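Side-chain contact in redox-sensing transcriptional repressor Rex (Thermoanaerobacter ethanolicus, PDB 3WG9), which probably represses transcription in response to the cellular NADH/NAD(+) redox balance, as a homodimer joining winged-helix DNA-binding and Rossmann domains: residues S47-R50 with Q51-N55. Residues are numbered along the deposited sequence; the frame is centred on the assembly and turned at random.
Sequences SQIR and QDLNN
Q48 reaches forward one turn along helix 46-54 and offers a single amide nitrogen to two acceptors, a compact example of i to i+3 and i+4 side-chain pairing. Its chain starts with CG anti to the backbone N (chi1 -172°) and then bends at chi2, which brings the amide back alongside the helix, within reach of D52. There Q48 NE2 donates to D52 OD1 at 3.0 Å; the acceptor lies close to the Q48 amide plane, yet OD1 is approached from above the carboxylate, the two planes being 37° apart. Q48 NE2 also makes a weak hydrogen bond to Q51 OE1, 3.4 Å away, with the two amides turned steeply, 78° between their planes. The other carboxylate oxygen, D52 OD2, shares a hydrogen bond with Y18 OH and forms a salt bridge with R14 NE, both on helix 9-27. Further round the helix, I49 and L53 lie side by side, CG2 of I49 being 3.9 Å from CD1 of L53, while the backbone bond from L53 N to I49 O spans 3.1 Å. Within this predicted helix-turn-helix region, the buried D52 carboxylate thus links its own helix to helix 9-27, and its neighbouring donors probably stabilise the ionised form.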
loop_
_atom_site.group_PDB
_atom_site.type_symbol
_atom_site.label_atom_id
_atom_site.label_comp_id
_atom_site.label_asym_id
_atom_site.label_seq_id
_atom_site.Cartn_x
_atom_site.Cartn_y
_atom_site.Cartn_z
ATOM N N SER B 47 -22.136 9.227 9.245
ATOM C CA SER B 47 -21.850 10.427 10.080
ATOM C C SER B 47 -20.340 10.725 10.095
ATOM O O SER B 47 -19.938 11.887 10.052
ATOM C CB SER B 47 -22.433 10.281 11.472
ATOM O OG SER B 47 -21.878 9.174 12.168
ATOM N N GLN B 48 -19.503 9.686 10.176
ATOM C CA GLN B 48 -18.044 9.909 10.143
ATOM C C GLN B 48 -17.680 10.496 8.776
ATOM O O GLN B 48 -16.798 11.345 8.668
ATOM C CB GLN B 48 -17.271 8.603 10.389
ATOM C CG GLN B 48 -15.736 8.806 10.556
ATOM C CD GLN B 48 -15.413 9.727 11.694
ATOM O OE1 GLN B 48 -15.684 9.398 12.818
ATOM N NE2 GLN B 48 -14.871 10.902 11.414
ATOM N N ILE B 49 -18.334 10.042 7.719
ATOM C CA ILE B 49 -17.954 10.562 6.402
ATOM C C ILE B 49 -18.328 12.044 6.341
ATOM O O ILE B 49 -17.556 12.863 5.836
ATOM C CB ILE B 49 -18.683 9.856 5.288
ATOM C CG1 ILE B 49 -18.123 8.421 5.143
ATOM C CG2 ILE B 49 -18.503 10.661 4.040
ATOM C CD1 ILE B 49 -18.965 7.561 4.177
ATOM N N ARG B 50 -19.497 12.397 6.881
ATOM C CA ARG B 50 -19.879 13.828 6.892
ATOM C C ARG B 50 -18.840 14.631 7.693
ATOM O O ARG B 50 -18.383 15.701 7.279
ATOM C CB ARG B 50 -21.251 14.006 7.562
ATOM C CG ARG B 50 -22.380 13.426 6.781
ATOM C CD ARG B 50 -23.737 13.871 7.450
ATOM N NE ARG B 50 -24.762 13.112 6.768
ATOM C CZ ARG B 50 -25.267 11.963 7.177
ATOM N NH1 ARG B 50 -25.035 11.545 8.413
ATOM N NH2 ARG B 50 -26.074 11.300 6.351
ATOM N N GLN B 51 -18.443 14.098 8.833
ATOM C CA GLN B 51 -17.463 14.759 9.655
ATOM C C GLN B 51 -16.078 14.915 8.968
ATOM O O GLN B 51 -15.409 15.979 9.087
ATOM C CB GLN B 51 -17.271 13.939 10.909
ATOM C CG GLN B 51 -16.465 14.713 12.001
ATOM C CD GLN B 51 -16.517 14.022 13.381
ATOM O OE1 GLN B 51 -15.659 13.212 13.720
ATOM N NE2 GLN B 51 -17.554 14.320 14.153
ATOM N N ASP B 52 -15.695 13.886 8.218
ATOM C CA ASP B 52 -14.415 13.932 7.476
ATOM C C ASP B 52 -14.417 15.078 6.468
ATOM O O ASP B 52 -13.471 15.843 6.419
ATOM C CB ASP B 52 -14.138 12.632 6.719
ATOM C CG ASP B 52 -13.771 11.467 7.652
ATOM O OD1 ASP B 52 -13.457 11.693 8.855
ATOM O OD2 ASP B 52 -13.702 10.310 7.165
ATOM N N LEU B 53 -15.450 15.189 5.646
ATOM C CA LEU B 53 -15.564 16.254 4.676
ATOM C C LEU B 53 -15.707 17.640 5.322
ATOM O O LEU B 53 -15.143 18.646 4.812
ATOM C CB LEU B 53 -16.756 15.986 3.725
ATOM C CG LEU B 53 -16.646 14.646 2.980
ATOM C CD1 LEU B 53 -17.878 14.109 2.240
ATOM C CD2 LEU B 53 -15.374 14.678 2.081
ATOM N N ASN B 54 -16.409 17.684 6.463
ATOM C CA ASN B 54 -16.687 18.968 7.081
ATOM C C ASN B 54 -15.423 19.662 7.571
ATOM O O ASN B 54 -15.453 20.873 7.792
ATOM C CB ASN B 54 -17.694 18.847 8.217
ATOM C CG ASN B 54 -18.503 20.139 8.399
ATOM O OD1 ASN B 54 -19.021 20.676 7.432
ATOM N ND2 ASN B 54 -18.563 20.651 9.616
ATOM N N ASN B 55 -14.315 18.922 7.713
ATOM C CA ASN B 55 -13.011 19.557 8.021
ATOM C C ASN B 55 -12.619 20.613 6.993
ATOM O O ASN B 55 -11.793 21.507 7.281
ATOM C CB ASN B 55 -11.849 18.541 8.087
ATOM C CG ASN B 55 -11.906 17.633 9.318
ATOM O OD1 ASN B 55 -11.692 18.084 10.439
ATOM N ND2 ASN B 55 -12.167 16.335 9.101
#